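Local coordinates for protein ATP phosphoribosyltransferase regulatory subunit (Thermotoga maritima, PDB 1USY) that is probably required for the first step of histidine biosynthesis and may allow feedback regulation of ATP phosphoribosyltransferase activity by histidine, at residues B[70-75]-B[106-111]; B[138-141]-B[146-149]; B[187-192]-B[211-216]. One frame throughout, in Å; residues are numbered along the deposited sequence.

Contact 1 of 3, residues B[70-75]-B[106-111]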
ATOM      1  N   GLN B  70       8.219 -36.975   2.166  1.00 40.77           N
ATOM      2  CA  GLN B  70       7.694 -37.209   3.497  1.00 42.02           C
ATOM      3  C   GLN B  70       8.203 -36.116   4.447  1.00 38.96           C
ATOM      4  O   GLN B  70       9.379 -36.049   4.761  1.00 42.44           O
ATOM      5  CB  GLN B  70       8.091 -38.608   3.997  1.00 43.18           C
ATOM      6  CG  GLN B  70       8.259 -39.666   2.893  1.00 44.45           C
ATOM      7  CD  GLN B  70       6.979 -40.463   2.643  1.00 46.86           C
ATOM      8  OE1 GLN B  70       6.561 -41.245   3.492  1.00 51.30           O
ATOM      9  NE2 GLN B  70       6.363 -40.268   1.485  1.00 44.67           N
ATOM     10  N   ILE B  71       7.298 -35.246   4.865  1.00 37.02           N
ATOM     11  CA  ILE B  71       7.576 -34.152   5.789  1.00 33.65           C
ATOM     12  C   ILE B  71       7.155 -34.523   7.213  1.00 28.12           C
ATOM     13  O   ILE B  71       6.008 -34.898   7.430  1.00 25.76           O
ATOM     14  CB  ILE B  71       6.813 -32.902   5.304  1.00 36.03           C
ATOM     15  CG1 ILE B  71       7.777 -31.986   4.570  1.00 44.05           C
ATOM     16  CG2 ILE B  71       6.121 -32.152   6.450  1.00 38.10           C
ATOM     17  CD1 ILE B  71       7.784 -32.195   3.090  1.00 52.08           C
ATOM     18  N   LYS B  72       8.096 -34.433   8.157  1.00 21.88           N
ATOM     19  CA  LYS B  72       7.839 -34.642   9.585  1.00 21.43           C
ATOM     20  C   LYS B  72       8.463 -33.511  10.362  1.00 21.27           C
ATOM     21  O   LYS B  72       9.593 -33.656  10.835  1.00 22.96           O
ATOM     22  CB  LYS B  72       8.448 -35.951  10.089  1.00 18.59           C
ATOM     23  CG  LYS B  72       7.567 -36.674  11.072  1.00 22.50           C
ATOM     24  CD  LYS B  72       8.232 -37.866  11.716  1.00 17.68           C
ATOM     25  CE  LYS B  72       7.205 -38.615  12.550  1.00 17.83           C
ATOM     26  NZ  LYS B  72       7.768 -39.764  13.329  1.00 15.37           N
ATOM     27  N   VAL B  73       7.739 -32.399  10.518  1.00 18.94           N
ATOM     28  CA  VAL B  73       8.343 -31.201  11.117  1.00 17.76           C
ATOM     29  C   VAL B  73       7.709 -30.742  12.412  1.00 22.16           C
ATOM     30  O   VAL B  73       6.548 -31.039  12.679  1.00 26.78           O
ATOM     31  CB  VAL B  73       8.326 -29.983  10.151  1.00 14.50           C
ATOM     32  CG1 VAL B  73       9.183 -30.267   8.925  1.00 10.59           C
ATOM     33  CG2 VAL B  73       6.884 -29.562   9.796  1.00  9.15           C
ATOM     34  N   TRP B  74       8.494 -30.018  13.208  1.00 23.02           N
ATOM     35  CA  TRP B  74       7.976 -29.230  14.323  1.00 20.86           C
ATOM     36  C   TRP B  74       8.331 -27.791  14.073  1.00 18.02           C
ATOM     37  O   TRP B  74       9.347 -27.496  13.432  1.00 23.04           O
ATOM     38  CB  TRP B  74       8.532 -29.702  15.679  1.00 20.80           C
ATOM     39  CG  TRP B  74       9.949 -29.397  15.878  1.00 17.80           C
ATOM     40  CD1 TRP B  74      11.012 -30.186  15.549  1.00 24.29           C
ATOM     41  CD2 TRP B  74      10.497 -28.220  16.459  1.00 18.02           C
ATOM     42  NE1 TRP B  74      12.197 -29.573  15.893  1.00 20.76           N
ATOM     43  CE2 TRP B  74      11.913 -28.360  16.451  1.00 19.41           C
ATOM     44  CE3 TRP B  74       9.948 -27.052  16.989  1.00 17.29           C
ATOM     45  CZ2 TRP B  74      12.776 -27.367  16.941  1.00 22.82           C
ATOM     46  CZ3 TRP B  74      10.809 -26.060  17.457  1.00 15.86           C
ATOM     47  CH2 TRP B  74      12.204 -26.218  17.429  1.00 14.71           C
ATOM     48  N   TYR B  75       7.495 -26.889  14.574  1.00 20.83           N
ATOM     49  CA  TYR B  75       7.754 -25.464  14.471  1.00 15.50           C
ATOM     50  C   TYR B  75       7.520 -24.753  15.806  1.00 17.76           C
ATOM     51  O   TYR B  75       7.004 -25.378  16.765  1.00 19.05           O
ATOM     52  CB  TYR B  75       6.915 -24.847  13.350  1.00 18.04           C
ATOM     53  CG  TYR B  75       5.443 -25.106  13.498  1.00 26.79           C
ATOM     54  CD1 TYR B  75       4.657 -24.308  14.330  1.00 26.60           C
ATOM     55  CD2 TYR B  75       4.827 -26.164  12.825  1.00 31.32           C
ATOM     56  CE1 TYR B  75       3.307 -24.553  14.487  1.00 26.39           C
ATOM     57  CE2 TYR B  75       3.458 -26.409  12.972  1.00 30.83           C
ATOM     58  CZ  TYR B  75       2.715 -25.588  13.808  1.00 33.39           C
ATOM     59  OH  TYR B  75       1.365 -25.790  13.973  1.00 42.16           O
ATOM     60  N   SER B 106      -1.065 -40.236  13.824  1.00 21.85           N
ATOM     61  CA  SER B 106      -1.872 -39.219  14.473  1.00 20.13           C
ATOM     62  C   SER B 106      -1.667 -39.315  15.956  1.00 20.73           C
ATOM     63  O   SER B 106      -1.540 -38.291  16.626  1.00 19.79           O
ATOM     64  CB  SER B 106      -3.361 -39.383  14.170  1.00 21.68           C
ATOM     65  OG  SER B 106      -3.612 -39.433  12.792  1.00 23.27           O
ATOM     66  N   LEU B 107      -1.646 -40.541  16.477  1.00 16.26           N
ATOM     67  CA  LEU B 107      -1.395 -40.742  17.914  1.00 22.15           C
ATOM     68  C   LEU B 107      -0.062 -40.181  18.437  1.00 22.24           C
ATOM     69  O   LEU B 107      -0.029 -39.597  19.509  1.00 25.18           O
ATOM     70  CB  LEU B 107      -1.567 -42.202  18.308  1.00 23.15           C
ATOM     71  CG  LEU B 107      -2.916 -42.808  17.876  1.00 28.88           C
ATOM     72  CD1 LEU B 107      -2.856 -44.351  17.824  1.00 30.22           C
ATOM     73  CD2 LEU B 107      -4.056 -42.317  18.767  1.00 21.70           C
ATOM     74  N   GLU B 108       1.011 -40.327  17.656  1.00 25.00           N
ATOM     75  CA  GLU B 108       2.316 -39.760  17.964  1.00 25.89           C
ATOM     76  C   GLU B 108       2.247 -38.234  18.070  1.00 25.22           C
ATOM     77  O   GLU B 108       2.793 -37.646  19.015  1.00 27.55           O
ATOM     78  CB  GLU B 108       3.342 -40.209  16.920  1.00 28.44           C
ATOM     79  CG  GLU B 108       4.655 -39.444  16.949  1.00 29.29           C
ATOM     80  CD  GLU B 108       5.832 -40.284  16.503  1.00 38.08           C
ATOM     81  OE1 GLU B 108       6.256 -41.177  17.272  1.00 39.28           O
ATOM     82  OE2 GLU B 108       6.348 -40.047  15.394  1.00 37.43           O
ATOM     83  N   VAL B 109       1.569 -37.591  17.122  1.00 25.02           N
ATOM     84  CA  VAL B 109       1.324 -36.145  17.232  1.00 24.80           C
ATOM     85  C   VAL B 109       0.590 -35.844  18.532  1.00 25.31           C
ATOM     86  O   VAL B 109       1.081 -35.090  19.357  1.00 29.31           O
ATOM     87  CB  VAL B 109       0.549 -35.570  16.032  1.00 25.29           C
ATOM     88  CG1 VAL B 109       0.194 -34.071  16.284  1.00 22.46           C
ATOM     89  CG2 VAL B 109       1.351 -35.770  14.730  1.00 10.77           C
ATOM     90  N   LEU B 110      -0.555 -36.482  18.735  1.00 25.31           N
ATOM     91  CA  LEU B 110      -1.353 -36.240  19.930  1.00 22.22           C
ATOM     92  C   LEU B 110      -0.499 -36.376  21.157  1.00 23.72           C
ATOM     93  O   LEU B 110      -0.623 -35.599  22.099  1.00 28.39           O
ATOM     94  CB  LEU B 110      -2.472 -37.266  20.043  1.00 25.01           C
ATOM     95  CG  LEU B 110      -3.880 -36.858  19.625  1.00 26.29           C
ATOM     96  CD1 LEU B 110      -4.752 -37.954  20.074  1.00 26.28           C
ATOM     97  CD2 LEU B 110      -4.293 -35.541  20.222  1.00 14.22           C
ATOM     98  N   GLU B 111       0.375 -37.365  21.150  1.00 20.89           N
ATOM     99  CA  GLU B 111       1.041 -37.721  22.368  1.00 24.70           C
ATOM    100  C   GLU B 111       1.979 -36.595  22.766  1.00 25.20           C
ATOM    101  O   GLU B 111       1.984 -36.187  23.928  1.00 25.28           O
ATOM    102  CB  GLU B 111       1.671 -39.114  22.266  1.00 27.53           C
ATOM    103  CG  GLU B 111       3.184 -39.193  22.363  1.00 40.84           C
ATOM    104  CD  GLU B 111       3.689 -38.852  23.745  1.00 49.21           C
ATOM    105  OE1 GLU B 111       3.140 -39.425  24.723  1.00 59.51           O
ATOM    106  OE2 GLU B 111       4.613 -38.001  23.851  1.00 49.24           O
TER
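Lys-72 near the start of strand 71-83 and Glu-108 on helix 103-120 stand well apart, with 11.3 Å between Lys-72 CA and Glu-108 CA, and only their side chains meet. The CB of Glu-108 points at the strand. The Lys-72 CB is not aimed at the helix, and the length of its chain brings the ammonium there. From CG onward Lys-72 is extended, with chi2, chi3 and chi4 all near 180°. The two chains meet at about a right angle. Lys-72 NZ donates to Glu-108 OE2 at 2.5 Å, a hydrogen-bonded salt bridge. The ammonium comes in nearly in line with the C-O bond of that oxygen. Lys-72 CE follows it in, 3.3 Å from Glu-108 OE2. Strand 71-83 pairs antiparallel with strand 86-98, a pairing consistent with the motif 2 hairpin of class II aminoacyl-tRNA synthetases, the family to which this protein belongs. Helix 103-120 follows the hairpin and packs on it, with Val-109 against Leu-95. The salt bridge lies toward the surface beside this packing. Glu-108 sets CG anti to its backbone N (chi1 167°), and its chain continues extended to the carboxylate. Lys-72 NZ has a second acceptor, the backbone O of Lys-19, while Glu-108 OE1 makes a long, weak ion pair with Lys-19 NZ. The ammonium is therefore gripped by two oxygens, one charged and one from the main chain. The backbone of Lys-72 is itself hydrogen-bonded to Ser-22, in the neighbouring parallel strand.

Contact 2 of 3, residues B[138-141]-B[146-149]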
ATOM      1  N   LEU B 138     -24.787 -38.567   9.438  1.00 18.23           N
ATOM      2  CA  LEU B 138     -25.902 -37.858  10.078  1.00 24.34           C
ATOM      3  C   LEU B 138     -26.808 -37.075   9.088  1.00 24.58           C
ATOM      4  O   LEU B 138     -28.016 -37.011   9.265  1.00 25.37           O
ATOM      5  CB  LEU B 138     -25.379 -36.916  11.175  1.00 25.35           C
ATOM      6  CG  LEU B 138     -25.479 -37.271  12.668  1.00 22.82           C
ATOM      7  CD1 LEU B 138     -25.208 -36.052  13.483  1.00 26.01           C
ATOM      8  CD2 LEU B 138     -26.831 -37.856  13.073  1.00 27.88           C
ATOM      9  N   LEU B 139     -26.195 -36.525   8.010  1.00 25.00           N
ATOM     10  CA  LEU B 139     -26.856 -35.524   7.161  1.00 23.28           C
ATOM     11  C   LEU B 139     -27.944 -36.184   6.326  1.00 29.01           C
ATOM     12  O   LEU B 139     -29.137 -35.912   6.492  1.00 33.06           O
ATOM     13  CB  LEU B 139     -25.862 -34.853   6.243  1.00 22.44           C
ATOM     14  CG  LEU B 139     -25.532 -33.409   6.642  1.00 15.98           C
ATOM     15  CD1 LEU B 139     -26.207 -32.958   7.958  1.00 13.63           C
ATOM     16  CD2 LEU B 139     -24.027 -33.212   6.825  1.00 14.98           C
ATOM     17  N   LYS B 140     -27.609 -37.078   5.389  1.00 29.99           N
ATOM     18  CA  LYS B 140     -28.733 -37.667   4.680  1.00 32.40           C
ATOM     19  C   LYS B 140     -29.403 -38.774   5.544  1.00 34.03           C
ATOM     20  O   LYS B 140     -28.779 -39.787   5.932  1.00 38.22           O
ATOM     21  CB  LYS B 140     -28.461 -38.223   3.308  1.00 32.76           C
ATOM     22  CG  LYS B 140     -29.770 -38.142   2.466  1.00 27.35           C
ATOM     23  CD  LYS B 140     -30.476 -36.765   2.562  1.00 22.77           C
ATOM     24  CE  LYS B 140     -29.796 -35.701   1.705  1.00 15.11           C
ATOM     25  NZ  LYS B 140     -29.585 -36.145   0.322  1.00 23.93           N
ATOM     26  N   GLU B 141     -30.598 -38.363   5.702  1.00 31.23           N
ATOM     27  CA  GLU B 141     -31.749 -38.883   6.406  1.00 28.11           C
ATOM     28  C   GLU B 141     -32.642 -37.651   6.410  1.00 22.38           C
ATOM     29  O   GLU B 141     -33.873 -37.745   6.439  1.00 19.22           O
ATOM     30  CB  GLU B 141     -31.378 -39.341   7.850  1.00 33.47           C
ATOM     31  CG  GLU B 141     -32.265 -40.488   8.394  1.00 38.96           C
ATOM     32  CD  GLU B 141     -31.778 -41.043   9.749  1.00 44.09           C
ATOM     33  OE1 GLU B 141     -32.038 -42.263  10.088  1.00 47.11           O
ATOM     34  OE2 GLU B 141     -31.107 -40.292  10.555  1.00 44.50           O
ATOM     35  N   LEU B 146     -31.445 -28.232   4.086  1.00 35.55           N
ATOM     36  CA  LEU B 146     -31.675 -28.107   5.501  1.00 33.59           C
ATOM     37  C   LEU B 146     -30.365 -28.546   6.169  1.00 31.49           C
ATOM     38  O   LEU B 146     -30.262 -28.553   7.387  1.00 32.32           O
ATOM     39  CB  LEU B 146     -32.823 -29.019   5.919  1.00 35.21           C
ATOM     40  CG  LEU B 146     -33.968 -28.549   6.810  1.00 35.26           C
ATOM     41  CD1 LEU B 146     -34.699 -29.765   7.340  1.00 32.87           C
ATOM     42  CD2 LEU B 146     -33.437 -27.712   7.970  1.00 41.37           C
ATOM     43  N   HIS B 147     -29.362 -28.880   5.350  1.00 32.28           N
ATOM     44  CA  HIS B 147     -28.053 -29.335   5.827  1.00 31.53           C
ATOM     45  C   HIS B 147     -27.234 -28.230   6.440  1.00 31.78           C
ATOM     46  O   HIS B 147     -27.034 -28.229   7.648  1.00 34.24           O
ATOM     47  CB  HIS B 147     -27.231 -30.033   4.734  1.00 27.04           C
ATOM     48  CG  HIS B 147     -27.788 -31.353   4.304  1.00 31.61           C
ATOM     49  ND1 HIS B 147     -27.155 -32.157   3.383  1.00 33.41           N
ATOM     50  CD2 HIS B 147     -28.941 -31.991   4.634  1.00 31.31           C
ATOM     51  CE1 HIS B 147     -27.889 -33.236   3.169  1.00 29.76           C
ATOM     52  NE2 HIS B 147     -28.975 -33.162   3.919  1.00 25.93           N
ATOM     53  N   GLU B 148     -26.734 -27.320   5.604  1.00 34.94           N
ATOM     54  CA  GLU B 148     -25.821 -26.260   6.044  1.00 39.07           C
ATOM     55  C   GLU B 148     -26.651 -25.265   6.804  1.00 38.28           C
ATOM     56  O   GLU B 148     -26.925 -24.164   6.311  1.00 43.50           O
ATOM     57  CB  GLU B 148     -25.139 -25.575   4.849  1.00 43.63           C
ATOM     58  CG  GLU B 148     -23.610 -25.664   4.827  1.00 50.12           C
ATOM     59  CD  GLU B 148     -22.991 -25.017   3.582  1.00 55.09           C
ATOM     60  OE1 GLU B 148     -23.743 -24.568   2.685  1.00 57.07           O
ATOM     61  OE2 GLU B 148     -21.738 -24.954   3.491  1.00 59.05           O
ATOM     62  N   LYS B 149     -27.075 -25.707   7.987  1.00 34.97           N
ATOM     63  CA  LYS B 149     -27.978 -25.029   8.911  1.00 30.88           C
ATOM     64  C   LYS B 149     -28.171 -25.938  10.105  1.00 32.74           C
ATOM     65  O   LYS B 149     -27.855 -25.543  11.239  1.00 28.58           O
ATOM     66  CB  LYS B 149     -29.337 -24.740   8.339  1.00 31.17           C
ATOM     67  CG  LYS B 149     -30.242 -24.103   9.370  1.00 35.24           C
ATOM     68  CD  LYS B 149     -31.671 -24.537   9.202  1.00 45.61           C
ATOM     69  CE  LYS B 149     -32.425 -24.439  10.527  1.00 52.00           C
ATOM     70  NZ  LYS B 149     -32.802 -23.036  10.880  1.00 58.01           N
TER
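The ring of His-147 lies against Leu-139 on one face and Lys-140 at its edge. Leu-139 CG sits over the face, 3.9 Å from the ring centroid and 16° off the ring normal. This is a CH-pi contact, shifted toward the rim. The nearest ring atom to Leu-139 CG is His-147 CG, at 3.8 Å. Leu-139 CB follows along the ring, 4.0 Å from His-147 CE1. Lys-140 brings methylene groups rather than its charge. Its CE lies near the ring plane, 3.4 Å from His-147 CE1 and 3.5 Å from NE2 of the same ring. The Lys-140 chain bends at chi2, chi3 and chi4, which curls it back to the imidazole. His-147 CG is anti to its carbonyl carbon (chi1 -68°), and the ring projects across to the end of helix 135-139.

Farther out, His-147 NE2 is hydrogen-bonded to the backbone O of Ile-142, in the short loop between the two helices. Leu-146 is the N-cap residue of helix 147-156, and His-147 follows it directly. Leu-139 also packs on Val-150 and Leu-151 of that helix. The contact thus joins the end of helix 135-139 to the start of helix 147-156 at the surface. Lys-140 NZ stands 4.7 Å from His-147 NE2, with Lys-144 NZ close to the same ammonium. A second proton on the imidazole would probably be disfavoured by this positive surrounding.

Contact 3 of 3, residues B[187-192]-B[211-216]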
ATOM      1  N   ARG B 187     -19.691 -37.502  27.716  1.00 13.28           N
ATOM      2  CA  ARG B 187     -18.460 -37.210  26.993  1.00 19.62           C
ATOM      3  C   ARG B 187     -17.328 -38.186  27.326  1.00 21.22           C
ATOM      4  O   ARG B 187     -16.268 -38.179  26.705  1.00 20.73           O
ATOM      5  CB  ARG B 187     -18.013 -35.757  27.295  1.00 18.62           C
ATOM      6  CG  ARG B 187     -19.094 -34.729  27.085  1.00  9.85           C
ATOM      7  CD  ARG B 187     -18.770 -33.346  27.641  1.00 15.60           C
ATOM      8  NE  ARG B 187     -17.384 -32.955  27.465  1.00  9.59           N
ATOM      9  CZ  ARG B 187     -16.929 -32.246  26.440  1.00 14.79           C
ATOM     10  NH1 ARG B 187     -17.761 -31.878  25.455  1.00 11.50           N
ATOM     11  NH2 ARG B 187     -15.633 -31.929  26.379  1.00 15.64           N
ATOM     12  N   SER B 188     -17.553 -38.999  28.332  1.00 24.75           N
ATOM     13  CA  SER B 188     -16.651 -40.084  28.681  1.00 28.69           C
ATOM     14  C   SER B 188     -16.517 -41.095  27.516  1.00 28.11           C
ATOM     15  O   SER B 188     -17.536 -41.520  26.953  1.00 27.22           O
ATOM     16  CB  SER B 188     -17.223 -40.801  29.915  1.00 29.44           C
ATOM     17  OG  SER B 188     -16.218 -40.950  30.887  1.00 35.40           O
ATOM     18  N   PRO B 189     -15.284 -41.512  27.179  1.00 27.24           N
ATOM     19  CA  PRO B 189     -15.051 -42.446  26.062  1.00 27.43           C
ATOM     20  C   PRO B 189     -15.824 -43.747  26.240  1.00 32.32           C
ATOM     21  O   PRO B 189     -16.138 -44.455  25.272  1.00 33.50           O
ATOM     22  CB  PRO B 189     -13.547 -42.732  26.140  1.00 21.35           C
ATOM     23  CG  PRO B 189     -12.965 -41.556  26.858  1.00 27.67           C
ATOM     24  CD  PRO B 189     -14.022 -41.118  27.846  1.00 27.65           C
ATOM     25  N   GLU B 190     -16.137 -44.050  27.489  1.00 32.78           N
ATOM     26  CA  GLU B 190     -16.781 -45.296  27.831  1.00 31.14           C
ATOM     27  C   GLU B 190     -18.110 -45.377  27.095  1.00 27.25           C
ATOM     28  O   GLU B 190     -18.537 -46.465  26.720  1.00 25.96           O
ATOM     29  CB  GLU B 190     -16.911 -45.413  29.357  1.00 39.24           C
ATOM     30  CG  GLU B 190     -15.548 -45.551  30.094  1.00 46.10           C
ATOM     31  CD  GLU B 190     -14.707 -44.252  30.192  1.00 50.27           C
ATOM     32  OE1 GLU B 190     -13.551 -44.301  30.708  1.00 50.91           O
ATOM     33  OE2 GLU B 190     -15.171 -43.169  29.753  1.00 45.52           O
ATOM     34  N   HIS B 191     -18.708 -44.214  26.817  1.00 25.47           N
ATOM     35  CA  HIS B 191     -20.027 -44.148  26.164  1.00 24.13           C
ATOM     36  C   HIS B 191     -19.940 -44.429  24.682  1.00 23.74           C
ATOM     37  O   HIS B 191     -20.969 -44.542  24.020  1.00 24.40           O
ATOM     38  CB  HIS B 191     -20.697 -42.779  26.333  1.00 17.03           C
ATOM     39  CG  HIS B 191     -21.082 -42.440  27.743  1.00 20.20           C
ATOM     40  ND1 HIS B 191     -20.269 -41.690  28.575  1.00 17.70           N
ATOM     41  CD2 HIS B 191     -22.210 -42.708  28.452  1.00 18.44           C
ATOM     42  CE1 HIS B 191     -20.876 -41.532  29.741  1.00 15.52           C
ATOM     43  NE2 HIS B 191     -22.055 -42.132  29.690  1.00 20.68           N
ATOM     44  N   LEU B 192     -18.721 -44.509  24.146  1.00 27.99           N
ATOM     45  CA  LEU B 192     -18.544 -44.699  22.693  1.00 30.58           C
ATOM     46  C   LEU B 192     -19.248 -45.944  22.111  1.00 32.18           C
ATOM     47  O   LEU B 192     -19.565 -45.966  20.933  1.00 33.43           O
ATOM     48  CB  LEU B 192     -17.071 -44.714  22.296  1.00 23.11           C
ATOM     49  CG  LEU B 192     -16.310 -43.402  22.230  1.00 17.87           C
ATOM     50  CD1 LEU B 192     -14.814 -43.704  22.343  1.00 12.81           C
ATOM     51  CD2 LEU B 192     -16.620 -42.652  20.926  1.00 19.83           C
ATOM     52  N   PHE B 211      -5.635 -44.745  23.951  1.00 25.92           N
ATOM     53  CA  PHE B 211      -4.249 -44.334  23.912  1.00 28.50           C
ATOM     54  C   PHE B 211      -3.999 -43.192  24.912  1.00 28.57           C
ATOM     55  O   PHE B 211      -3.089 -43.257  25.741  1.00 32.03           O
ATOM     56  CB  PHE B 211      -3.863 -43.872  22.511  1.00 23.83           C
ATOM     57  CG  PHE B 211      -2.408 -43.421  22.439  1.00 25.10           C
ATOM     58  CD1 PHE B 211      -2.103 -42.067  22.548  1.00 22.11           C
ATOM     59  CD2 PHE B 211      -1.385 -44.364  22.266  1.00 26.59           C
ATOM     60  CE1 PHE B 211      -0.775 -41.645  22.487  1.00 24.06           C
ATOM     61  CE2 PHE B 211      -0.054 -43.941  22.205  1.00 28.65           C
ATOM     62  CZ  PHE B 211       0.252 -42.581  22.316  1.00 27.99           C
ATOM     63  N   LEU B 212      -4.817 -42.158  24.832  1.00 28.30           N
ATOM     64  CA  LEU B 212      -4.666 -40.979  25.712  1.00 30.02           C
ATOM     65  C   LEU B 212      -4.927 -41.332  27.195  1.00 29.70           C
ATOM     66  O   LEU B 212      -4.163 -40.945  28.089  1.00 29.62           O
ATOM     67  CB  LEU B 212      -5.641 -39.869  25.300  1.00 26.14           C
ATOM     68  CG  LEU B 212      -5.296 -39.231  23.942  1.00 29.63           C
ATOM     69  CD1 LEU B 212      -6.098 -37.957  23.659  1.00 29.30           C
ATOM     70  CD2 LEU B 212      -3.821 -38.825  23.818  1.00 35.04           C
ATOM     71  N   GLN B 213      -5.998 -42.063  27.439  1.00 29.42           N
ATOM     72  CA  GLN B 213      -6.389 -42.445  28.813  1.00 30.20           C
ATOM     73  C   GLN B 213      -5.294 -43.258  29.521  1.00 27.09           C
ATOM     74  O   GLN B 213      -4.952 -43.003  30.683  1.00 29.92           O
ATOM     75  CB  GLN B 213      -7.666 -43.281  28.803  1.00 29.62           C
ATOM     76  CG  GLN B 213      -8.869 -42.513  29.356  1.00 33.26           C
ATOM     77  CD  GLN B 213     -10.188 -43.257  29.176  1.00 39.51           C
ATOM     78  OE1 GLN B 213     -10.201 -44.361  28.633  1.00 42.97           O
ATOM     79  NE2 GLN B 213     -11.311 -42.711  29.606  1.00 47.32           N
ATOM     80  N   GLU B 214      -4.738 -44.233  28.833  1.00 26.54           N
ATOM     81  CA  GLU B 214      -3.699 -45.070  29.444  1.00 28.68           C
ATOM     82  C   GLU B 214      -2.416 -44.297  29.779  1.00 31.84           C
ATOM     83  O   GLU B 214      -1.874 -44.414  30.885  1.00 31.58           O
ATOM     84  CB  GLU B 214      -3.228 -46.201  28.560  1.00 25.40           C
ATOM     85  N   LYS B 215      -1.960 -43.528  28.809  1.00 32.07           N
ATOM     86  CA  LYS B 215      -0.706 -42.750  28.925  1.00 31.51           C
ATOM     87  C   LYS B 215      -0.893 -41.467  29.745  1.00 25.54           C
ATOM     88  O   LYS B 215       0.062 -40.985  30.391  1.00 23.64           O
ATOM     89  CB  LYS B 215      -0.215 -42.369  27.535  1.00 33.65           C
ATOM     90  CG  LYS B 215       1.200 -41.816  27.544  1.00 39.50           C
ATOM     91  CD  LYS B 215       2.208 -42.717  26.841  1.00 48.50           C
ATOM     92  CE  LYS B 215       3.635 -42.244  27.064  1.00 52.64           C
ATOM     93  NZ  LYS B 215       3.692 -40.992  27.836  1.00 53.35           N
ATOM     94  N   PHE B 216      -2.036 -40.818  29.812  1.00 22.62           N
ATOM     95  CA  PHE B 216      -2.223 -39.596  30.603  1.00 27.76           C
ATOM     96  C   PHE B 216      -3.336 -39.716  31.640  1.00 26.04           C
ATOM     97  O   PHE B 216      -4.452 -39.271  31.403  1.00 31.95           O
ATOM     98  CB  PHE B 216      -2.474 -38.406  29.673  1.00 23.72           C
ATOM     99  CG  PHE B 216      -1.411 -38.233  28.660  1.00 22.72           C
ATOM    100  CD1 PHE B 216      -1.602 -38.672  27.367  1.00 23.56           C
ATOM    101  CD2 PHE B 216      -0.201 -37.655  29.006  1.00 22.74           C
ATOM    102  CE1 PHE B 216      -0.608 -38.498  26.410  1.00 25.08           C
ATOM    103  CE2 PHE B 216       0.793 -37.485  28.064  1.00 23.51           C
ATOM    104  CZ  PHE B 216       0.590 -37.913  26.762  1.00 26.56           C
TER
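Gln-213 reaches from helix 199-215 to Pro-189 and Glu-190 in the loop that precedes this helix. Its CB points at that loop. The chain runs extended beyond CG (chi2 172°) and carries the amide across. Gln-213 CD passes 4.0 Å from Pro-189 CG and 3.8 Å from Glu-190 OE1. The amide oxygen, Gln-213 OE1, is turned away from the proline and lies 3.9 Å from Glu-190 OE1, with no bond between them. Gln-213 NE2 lies against the CG-CD side of the proline ring, 3.4 Å from Pro-189 CG. The same nitrogen donates to Glu-190 OE1 at 3.0 Å. That bond is bent, with an N-H...O angle of 138°. The nitrogen approaches on the syn side of the oxygen but out of the carboxylate plane; the amide and carboxylate planes are 48° apart. An alanine in place of Gln-213 is likely to leave Glu-190 OE1 without this donor and to uncover this side of the Pro-189 ring.

The carboxylate has a second donor on its opposite face: Ser-188 OG donates to Glu-190 OE2 at 2.7 Å, well out of the plane. Ser-188 O in turn accepts from both the backbone N and the ND1 of His-191, on the same face of its carbonyl. Pro-189 and Gln-213 both rest on Val-221. The turn and the helix end are thus joined over strand 220-223, an outermost strand of the mixed sheet within this chain, in the layered helix-on-sheet architecture of the class II synthetase fold.

Contacts 1 and 3 touch each other, through helices 103-120 and 199-215. Glu-111 CB packs on Phe-211 CE1 at 3.5 Å, and Glu-111 OE1 makes a long, weak ion pair with Lys-215 NZ, also at 3.5 Å. Their centres are 21 Å apart. Contact 2 stands alone. Its nearest atoms are about 13 Å from contact 3 and about 21 Å from contact 1, and it lies across the chain's centre from contact 1. The histidine pocket includes Lys-157, Leu-159, Ile-180, Ile-184 and Tyr-185. The His-147 side chain of contact 2 is about 14 Å from a bound histidine. Segment 187-192 of contact 3 begins two residues after Tyr-185.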